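Local atomic coordinates of thermospermine synthase (Medicago truncatula, PDB entry 6BQ4), a protein that probably catalyses transfer of an aminopropyl group from decarboxylated S-adenosylmethionine to spermidine, giving thermospermine and S-methyl-5'-thioadenosine. Residues A[104-109]-A[176-181]; A[128-133]-A[157-162]. All blocks are in the same frame, centred on the assembly; numbering follows the deposited sequence.

Contact 1: residues A[104-109]-A[176-181]; sequences NVFIMG and DVIVGD. With ADN (adenosine), chain C.
Phe106 and Met108 bond alternately with Val177, Val179 and Asp181, the ladder of two parallel strands. Phe106 N gives to Val177 O, Phe106 O takes Val179 N at 2.8 Å, Met108 N reaches Val179 O at 2.7 Å, and Met108 O receives Asp181 N. Side chains alternate about this ladder. Val105, Val177, Ile107 and Val179 share one face, where CG2 of Val105, in the conformer modelled here, meets CG2 of Val179. On the other, CB of Phe106 packs on CG1 of Ile178. The Met108 chain bends at its last torsion (chi3 -63°), which lays CE 3.7 Å from CA of Gly180, where no side chain intervenes. Where the ladder ends, CG2 of Ile107 lies 4.1 Å from CB of Asp181, the two side chains running the same way. At the N-terminal end of the pair OD1 of Asn104 accepts Asp176 N at 3.2 Å, the donor standing above the amide carbonyl plane; Asn104 ND2 is held by Lys174 O, which helps fix the amide's rotation. The carboxylate of Asp181, predicted to be the proton acceptor, is gripped by Tyr87 and Thr115, and Gly109 CA comes 3.5 Å from N3 of the adenosine. This is the centre of a Rossmann-like sheet: strand 127-132 bonds to the other edge of 104-107, helix 114-119 packs on Val105 and Ile107, and helix 84-98 covers Val177 and Val179.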
ATOM      1  N   ASN A 104      11.352  19.797  42.595  1.00 45.43           N
ATOM      2  CA  ASN A 104      10.485  18.627  42.510  1.00 44.03           C
ATOM      3  C   ASN A 104       9.420  18.756  41.386  1.00 44.26           C
ATOM      4  O   ASN A 104       8.870  19.856  41.122  1.00 44.44           O
ATOM      5  CB  ASN A 104       9.946  18.203  43.855  1.00 47.07           C
ATOM      6  CG  ASN A 104       8.926  19.122  44.382  1.00 49.41           C
ATOM      7  OD1 ASN A 104       8.906  20.297  43.990  1.00 52.30           O
ATOM      8  ND2 ASN A 104       8.083  18.624  45.345  1.00 52.52           N
ATOM      9  N   VAL A 105       9.184  17.647  40.681  0.50 42.20           N
ATOM     10  CA  VAL A 105       8.315  17.649  39.505  0.50 40.98           C
ATOM     11  C   VAL A 105       7.480  16.375  39.452  0.50 40.32           C
ATOM     12  O   VAL A 105       8.014  15.251  39.618  0.50 39.38           O
ATOM     13  CB  VAL A 105       9.126  17.757  38.194  0.50 39.80           C
ATOM     14  CG1 VAL A 105      10.163  16.658  38.122  0.50 39.93           C
ATOM     15  CG2 VAL A 105       8.217  17.676  36.973  0.50 39.76           C
ATOM     16  N   PHE A 106       6.198  16.560  39.160  1.00 37.52           N
ATOM     17  CA  PHE A 106       5.265  15.482  39.057  1.00 38.75           C
ATOM     18  C   PHE A 106       4.861  15.318  37.589  1.00 36.84           C
ATOM     19  O   PHE A 106       4.427  16.313  36.945  1.00 35.46           O
ATOM     20  CB  PHE A 106       4.035  15.837  39.891  1.00 38.07           C
ATOM     21  CG  PHE A 106       3.004  14.737  39.985  1.00 39.68           C
ATOM     22  CD1 PHE A 106       2.017  14.583  39.012  1.00 41.14           C
ATOM     23  CD2 PHE A 106       2.954  13.907  41.103  1.00 41.95           C
ATOM     24  CE1 PHE A 106       1.041  13.608  39.128  1.00 42.50           C
ATOM     25  CE2 PHE A 106       1.966  12.927  41.244  1.00 42.05           C
ATOM     26  CZ  PHE A 106       0.999  12.781  40.266  1.00 43.01           C
ATOM     27  N   ILE A 107       4.938  14.081  37.094  1.00 35.88           N
ATOM     28  CA  ILE A 107       4.550  13.753  35.713  1.00 35.75           C
ATOM     29  C   ILE A 107       3.214  13.064  35.765  1.00 35.26           C
ATOM     30  O   ILE A 107       3.103  11.998  36.340  1.00 34.36           O
ATOM     31  CB  ILE A 107       5.521  12.807  34.986  1.00 34.92           C
ATOM     32  CG1 ILE A 107       6.934  13.317  35.057  1.00 36.87           C
ATOM     33  CG2 ILE A 107       5.133  12.706  33.503  1.00 37.74           C
ATOM     34  CD1 ILE A 107       7.944  12.332  34.502  1.00 37.29           C
ATOM     35  N   MET A 108       2.220  13.627  35.088  1.00 35.21           N
ATOM     36  CA  MET A 108       0.983  12.902  34.807  1.00 36.30           C
ATOM     37  C   MET A 108       1.166  12.054  33.525  1.00 37.42           C
ATOM     38  O   MET A 108       1.230  12.579  32.373  1.00 35.32           O
ATOM     39  CB  MET A 108      -0.200  13.866  34.616  1.00 38.27           C
ATOM     40  CG  MET A 108      -0.369  14.904  35.720  1.00 39.11           C
ATOM     41  SD  MET A 108      -1.906  15.834  35.524  1.00 40.67           S
ATOM     42  CE  MET A 108      -1.700  16.660  33.984  1.00 39.61           C
ATOM     43  N   GLY A 109       1.235  10.729  33.707  1.00 37.67           N
ATOM     44  CA  GLY A 109       1.405   9.822  32.608  1.00 36.60           C
ATOM     45  C   GLY A 109       2.903   9.555  32.542  1.00 39.56           C
ATOM     46  O   GLY A 109       3.583   9.357  33.583  1.00 38.14           O
ATOM     47  N   ASP A 176       7.080  22.214  42.180  1.00 42.07           N
ATOM     48  CA  ASP A 176       7.537  23.364  41.399  1.00 40.96           C
ATOM     49  C   ASP A 176       7.049  23.298  39.971  1.00 40.82           C
ATOM     50  O   ASP A 176       6.722  24.350  39.411  1.00 38.59           O
ATOM     51  CB  ASP A 176       9.080  23.446  41.395  1.00 41.59           C
ATOM     52  CG  ASP A 176       9.654  23.734  42.771  1.00 43.85           C
ATOM     53  OD1 ASP A 176       9.101  24.622  43.493  1.00 42.91           O
ATOM     54  OD2 ASP A 176      10.629  23.075  43.123  1.00 45.22           O
ATOM     55  N   VAL A 177       7.055  22.083  39.376  1.00 40.03           N
ATOM     56  CA  VAL A 177       6.602  21.874  37.999  1.00 39.09           C
ATOM     57  C   VAL A 177       5.741  20.654  37.948  1.00 38.40           C
ATOM     58  O   VAL A 177       6.073  19.609  38.491  1.00 37.36           O
ATOM     59  CB  VAL A 177       7.754  21.769  36.965  1.00 39.16           C
ATOM     60  CG1 VAL A 177       7.219  21.540  35.554  1.00 37.32           C
ATOM     61  CG2 VAL A 177       8.599  23.039  36.982  1.00 40.56           C
ATOM     62  N   ILE A 178       4.599  20.789  37.311  1.00 38.01           N
ATOM     63  CA  ILE A 178       3.772  19.629  36.964  1.00 38.32           C
ATOM     64  C   ILE A 178       3.691  19.494  35.453  1.00 37.63           C
ATOM     65  O   ILE A 178       3.471  20.486  34.755  1.00 37.49           O
ATOM     66  CB  ILE A 178       2.370  19.708  37.612  1.00 38.29           C
ATOM     67  CG1 ILE A 178       2.560  19.702  39.111  1.00 38.03           C
ATOM     68  CG2 ILE A 178       1.511  18.540  37.113  1.00 37.61           C
ATOM     69  CD1 ILE A 178       1.274  19.904  39.901  1.00 38.55           C
ATOM     70  N   VAL A 179       3.892  18.258  34.969  1.00 36.28           N
ATOM     71  CA  VAL A 179       3.998  17.956  33.536  1.00 36.38           C
ATOM     72  C   VAL A 179       2.889  17.000  33.106  1.00 35.75           C
ATOM     73  O   VAL A 179       2.770  15.880  33.643  1.00 37.20           O
ATOM     74  CB  VAL A 179       5.395  17.326  33.188  1.00 36.39           C
ATOM     75  CG1 VAL A 179       5.490  17.001  31.696  1.00 36.57           C
ATOM     76  CG2 VAL A 179       6.529  18.237  33.636  1.00 36.38           C
ATOM     77  N   GLY A 180       2.040  17.451  32.191  1.00 35.34           N
ATOM     78  CA  GLY A 180       1.067  16.592  31.504  1.00 35.31           C
ATOM     79  C   GLY A 180       1.628  15.854  30.269  1.00 34.87           C
ATOM     80  O   GLY A 180       1.863  16.478  29.219  1.00 33.18           O
ATOM     81  N   ASP A 181       1.828  14.533  30.400  1.00 33.08           N
ATOM     82  CA  ASP A 181       2.308  13.661  29.316  1.00 34.83           C
ATOM     83  C   ASP A 181       1.233  12.616  29.035  1.00 35.15           C
ATOM     84  O   ASP A 181       1.492  11.438  28.928  1.00 35.35           O
ATOM     85  CB  ASP A 181       3.644  13.060  29.727  1.00 34.74           C
ATOM     86  CG  ASP A 181       4.438  12.467  28.588  1.00 37.18           C
ATOM     87  OD1 ASP A 181       4.080  12.717  27.396  1.00 36.32           O
ATOM     88  OD2 ASP A 181       5.468  11.774  28.894  1.00 38.79           O
TER
HETATM   89  O5' ADN C 401      -1.251   7.964  27.059  1.00 45.93           O
HETATM   90  C5' ADN C 401       0.004   8.380  27.517  1.00 41.42           C
HETATM   91  C4' ADN C 401       0.218   7.803  28.891  1.00 43.12           C
HETATM   92  O4' ADN C 401      -0.747   8.288  29.788  1.00 40.99           O
HETATM   93  C3' ADN C 401       0.049   6.314  28.880  1.00 41.36           C
HETATM   94  O3' ADN C 401       1.249   5.786  29.383  1.00 44.15           O
HETATM   95  C2' ADN C 401      -1.121   6.083  29.795  1.00 41.06           C
HETATM   96  O2' ADN C 401      -0.944   4.928  30.551  1.00 43.13           O
HETATM   97  C1' ADN C 401      -1.098   7.286  30.681  1.00 41.17           C
HETATM   98  N9  ADN C 401      -2.394   7.641  31.254  1.00 38.68           N
HETATM   99  C8  ADN C 401      -3.583   7.602  30.694  1.00 39.71           C
HETATM  100  N7  ADN C 401      -4.535   8.010  31.527  1.00 40.22           N
HETATM  101  C5  ADN C 401      -3.932   8.343  32.645  1.00 38.97           C
HETATM  102  C6  ADN C 401      -4.315   8.841  33.954  1.00 40.23           C
HETATM  103  N6  ADN C 401      -5.585   9.106  34.217  1.00 41.08           N
HETATM  104  N1  ADN C 401      -3.368   9.032  34.866  1.00 38.79           N
HETATM  105  C2  ADN C 401      -2.101   8.782  34.622  1.00 40.63           C
HETATM  106  N3  ADN C 401      -1.676   8.330  33.459  1.00 35.63           N
HETATM  107  C4  ADN C 401      -2.525   8.091  32.463  1.00 38.08           C

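Contact 2: residues A[128-133]-A[157-162]; sequences VVMCDI and LEVVIN. With ADN (adenosine), chain C.
Met130 and Leu157 pack together where strands 128-132 and 157-161 run parallel, and these two and Asn162 bury the most surface here. CD1 of Leu157 touches two side chains, 4.0 Å from CB of Met130 and equally far from CG1 of Val128. Its CG lies anti to the backbone N (chi1 178°), and the next torsion swings CD1 back across the ladder, close to Val128 O. The Met130 chain bends at chi3 (-56°), bringing CE also against that methyl, while SD faces CG2 of Val159 more loosely. Met130 is bonded through both backbone polar atoms: its N to Glu158 O, and its O to Val160 N at 2.8 Å in a nearly straight bond (175°). These are neighbouring strands of the Rossmann-like fold, and toward the C-terminal end of 128-133 stands Asp132, the acidic residue that grips the ribose: its OD1 accepts O2' of the adenosine at 2.5 Å and its OD2 accepts O3' at 2.7 Å. Gly111 N and Asp134 N also bond to this carboxylate and help hold it in place. Past it, CG2 of Ile133 packs 3.5 Å from C4 of the adenine. Asn162 approaches by its backbone, its O lying 3.2 Å from SG of Cys131, and its side-chain ND2 turns to Glu167 of helix 164-170. Helix 135-144 lies over Val159 and Ile161 through Val138.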
ATOM      1  N   VAL A 128      11.586  13.464  41.030  1.00 40.73           N
ATOM      2  CA  VAL A 128      10.623  13.254  39.948  1.00 39.71           C
ATOM      3  C   VAL A 128       9.652  12.112  40.317  1.00 38.42           C
ATOM      4  O   VAL A 128      10.070  10.931  40.465  1.00 38.15           O
ATOM      5  CB  VAL A 128      11.323  12.929  38.597  1.00 39.81           C
ATOM      6  CG1 VAL A 128      10.294  12.795  37.466  1.00 40.40           C
ATOM      7  CG2 VAL A 128      12.405  13.967  38.236  1.00 39.95           C
ATOM      8  N   VAL A 129       8.361  12.442  40.412  1.00 37.14           N
ATOM      9  CA  VAL A 129       7.305  11.442  40.479  1.00 37.14           C
ATOM     10  C   VAL A 129       6.699  11.219  39.103  1.00 40.08           C
ATOM     11  O   VAL A 129       6.284  12.199  38.474  1.00 40.14           O
ATOM     12  CB  VAL A 129       6.180  11.888  41.413  1.00 37.20           C
ATOM     13  CG1 VAL A 129       5.049  10.857  41.475  1.00 36.10           C
ATOM     14  CG2 VAL A 129       6.749  12.149  42.810  1.00 37.56           C
ATOM     15  N   MET A 130       6.690   9.965  38.621  1.00 39.60           N
ATOM     16  CA  MET A 130       5.971   9.556  37.387  1.00 42.24           C
ATOM     17  C   MET A 130       4.726   8.813  37.807  1.00 41.70           C
ATOM     18  O   MET A 130       4.816   7.689  38.382  1.00 41.68           O
ATOM     19  CB  MET A 130       6.824   8.633  36.517  1.00 44.45           C
ATOM     20  CG  MET A 130       6.168   7.988  35.269  1.00 46.86           C
ATOM     21  SD  MET A 130       7.085   6.486  34.802  1.00 54.32           S
ATOM     22  CE  MET A 130       8.706   7.192  34.606  1.00 51.54           C
ATOM     23  N   CYS A 131       3.582   9.417  37.542  1.00 40.08           N
ATOM     24  CA  CYS A 131       2.292   8.815  37.913  1.00 41.21           C
ATOM     25  C   CYS A 131       1.500   8.374  36.712  1.00 41.13           C
ATOM     26  O   CYS A 131       0.782   9.196  36.111  1.00 42.23           O
ATOM     27  CB  CYS A 131       1.451   9.770  38.735  1.00 41.39           C
ATOM     28  SG  CYS A 131      -0.131   9.047  39.249  1.00 42.50           S
ATOM     29  N   ASP A 132       1.685   7.105  36.324  1.00 41.64           N
ATOM     30  CA  ASP A 132       1.034   6.501  35.130  1.00 41.79           C
ATOM     31  C   ASP A 132       0.053   5.442  35.588  1.00 42.63           C
ATOM     32  O   ASP A 132       0.387   4.614  36.430  1.00 42.19           O
ATOM     33  CB  ASP A 132       2.072   5.861  34.195  1.00 41.99           C
ATOM     34  CG  ASP A 132       1.563   5.741  32.755  1.00 42.37           C
ATOM     35  OD1 ASP A 132       0.603   4.964  32.531  1.00 41.67           O
ATOM     36  OD2 ASP A 132       2.104   6.443  31.866  1.00 38.73           O
ATOM     37  N   ILE A 133      -1.127   5.456  35.007  1.00 42.32           N
ATOM     38  CA  ILE A 133      -2.194   4.551  35.374  1.00 44.13           C
ATOM     39  C   ILE A 133      -1.971   3.088  34.938  1.00 46.70           C
ATOM     40  O   ILE A 133      -2.637   2.159  35.444  1.00 45.47           O
ATOM     41  CB  ILE A 133      -3.526   5.071  34.803  1.00 44.53           C
ATOM     42  CG1 ILE A 133      -4.709   4.424  35.512  1.00 45.12           C
ATOM     43  CG2 ILE A 133      -3.612   4.890  33.292  1.00 44.72           C
ATOM     44  CD1 ILE A 133      -6.043   4.833  34.920  1.00 46.58           C
ATOM     45  N   LEU A 157      13.819   9.324  41.027  1.00 44.09           N
ATOM     46  CA  LEU A 157      12.536   8.965  40.391  1.00 44.52           C
ATOM     47  C   LEU A 157      11.725   8.051  41.279  1.00 43.70           C
ATOM     48  O   LEU A 157      12.216   7.038  41.746  1.00 44.76           O
ATOM     49  CB  LEU A 157      12.787   8.243  39.073  1.00 44.61           C
ATOM     50  CG  LEU A 157      11.632   7.698  38.209  1.00 43.75           C
ATOM     51  CD1 LEU A 157      10.662   8.810  37.785  1.00 43.42           C
ATOM     52  CD2 LEU A 157      12.291   7.055  36.986  1.00 44.38           C
ATOM     53  N   GLU A 158      10.495   8.424  41.512  1.00 43.88           N
ATOM     54  CA  GLU A 158       9.529   7.556  42.142  1.00 47.10           C
ATOM     55  C   GLU A 158       8.467   7.253  41.084  1.00 45.79           C
ATOM     56  O   GLU A 158       7.898   8.175  40.481  1.00 43.51           O
ATOM     57  CB  GLU A 158       8.923   8.260  43.355  1.00 52.47           C
ATOM     58  CG  GLU A 158       7.807   7.490  44.057  1.00 56.81           C
ATOM     59  CD  GLU A 158       7.261   8.225  45.291  1.00 62.89           C
ATOM     60  OE1 GLU A 158       7.891   9.239  45.740  1.00 63.95           O
ATOM     61  OE2 GLU A 158       6.187   7.801  45.798  1.00 65.82           O
ATOM     62  N   VAL A 159       8.218   5.964  40.851  1.00 43.60           N
ATOM     63  CA  VAL A 159       7.122   5.538  39.982  1.00 43.51           C
ATOM     64  C   VAL A 159       5.896   5.247  40.817  1.00 42.90           C
ATOM     65  O   VAL A 159       5.955   4.469  41.738  1.00 42.24           O
ATOM     66  CB  VAL A 159       7.469   4.295  39.167  1.00 42.91           C
ATOM     67  CG1 VAL A 159       6.285   3.881  38.281  1.00 43.31           C
ATOM     68  CG2 VAL A 159       8.733   4.560  38.352  1.00 44.87           C
ATOM     69  N   VAL A 160       4.804   5.871  40.484  1.00 41.14           N
ATOM     70  CA  VAL A 160       3.527   5.606  41.131  1.00 45.07           C
ATOM     71  C   VAL A 160       2.557   5.124  40.057  1.00 47.39           C
ATOM     72  O   VAL A 160       2.465   5.753  38.957  1.00 45.07           O
ATOM     73  CB  VAL A 160       2.965   6.900  41.757  1.00 45.07           C
ATOM     74  CG1 VAL A 160       1.490   6.729  42.133  1.00 47.32           C
ATOM     75  CG2 VAL A 160       3.798   7.319  42.958  1.00 45.11           C
ATOM     76  N   ILE A 161       1.818   4.040  40.373  1.00 46.17           N
ATOM     77  CA  ILE A 161       0.802   3.480  39.454  1.00 45.47           C
ATOM     78  C   ILE A 161      -0.576   3.894  39.958  1.00 45.82           C
ATOM     79  O   ILE A 161      -1.099   3.323  40.917  1.00 44.92           O
ATOM     80  CB  ILE A 161       0.879   1.928  39.316  1.00 45.05           C
ATOM     81  CG1 ILE A 161       2.249   1.499  38.785  1.00 45.38           C
ATOM     82  CG2 ILE A 161      -0.252   1.401  38.428  1.00 44.52           C
ATOM     83  CD1 ILE A 161       2.611   2.138  37.449  1.00 46.15           C
ATOM     84  N   ASN A 162      -1.158   4.896  39.312  1.00 44.28           N
ATOM     85  CA  ASN A 162      -2.464   5.386  39.712  1.00 44.10           C
ATOM     86  C   ASN A 162      -2.934   6.390  38.672  1.00 43.89           C
ATOM     87  O   ASN A 162      -2.130   6.914  37.880  1.00 44.58           O
ATOM     88  CB  ASN A 162      -2.385   6.019  41.118  1.00 46.09           C
ATOM     89  CG  ASN A 162      -3.760   6.306  41.735  1.00 45.88           C
ATOM     90  OD1 ASN A 162      -4.788   5.869  41.246  1.00 45.43           O
ATOM     91  ND2 ASN A 162      -3.758   7.098  42.781  1.00 45.93           N
TER
HETATM   92  O5' ADN C 401      -1.251   7.964  27.059  1.00 45.93           O
HETATM   93  C5' ADN C 401       0.004   8.380  27.517  1.00 41.42           C
HETATM   94  C4' ADN C 401       0.218   7.803  28.891  1.00 43.12           C
HETATM   95  O4' ADN C 401      -0.747   8.288  29.788  1.00 40.99           O
HETATM   96  C3' ADN C 401       0.049   6.314  28.880  1.00 41.36           C
HETATM   97  O3' ADN C 401       1.249   5.786  29.383  1.00 44.15           O
HETATM   98  C2' ADN C 401      -1.121   6.083  29.795  1.00 41.06           C
HETATM   99  O2' ADN C 401      -0.944   4.928  30.551  1.00 43.13           O
HETATM  100  C1' ADN C 401      -1.098   7.286  30.681  1.00 41.17           C
HETATM  101  N9  ADN C 401      -2.394   7.641  31.254  1.00 38.68           N
HETATM  102  C8  ADN C 401      -3.583   7.602  30.694  1.00 39.71           C
HETATM  103  N7  ADN C 401      -4.535   8.010  31.527  1.00 40.22           N
HETATM  104  C5  ADN C 401      -3.932   8.343  32.645  1.00 38.97           C
HETATM  105  C6  ADN C 401      -4.315   8.841  33.954  1.00 40.23           C
HETATM  106  N6  ADN C 401      -5.585   9.106  34.217  1.00 41.08           N
HETATM  107  N1  ADN C 401      -3.368   9.032  34.866  1.00 38.79           N
HETATM  108  C2  ADN C 401      -2.101   8.782  34.622  1.00 40.63           C
HETATM  109  N3  ADN C 401      -1.676   8.330  33.459  1.00 35.63           N
HETATM  110  C4  ADN C 401      -2.525   8.091  32.463  1.00 38.08           C

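Both contacts belong to one sheet and meet where strand 104-107 adjoins 127-132: Ile107 N lies 2.7 Å from Val129 O, and Gly109 N 2.9 Å from Cys131 O, both probable hydrogen bonds. Contact 1 is wholly buried near the sheet's middle, whereas contact 2 includes the outermost strand 157-161 and is partly exposed, with Glu158 on the surface. Their backbone ladders are alike, but the chemistry at the C-terminal ends differs. Contact 1 meets the nucleoside through backbone, close to a predicted catalytic carboxylate; contact 2 holds it mainly through side chains, polar toward the sugar and apolar toward the base. The same adenosine touches both.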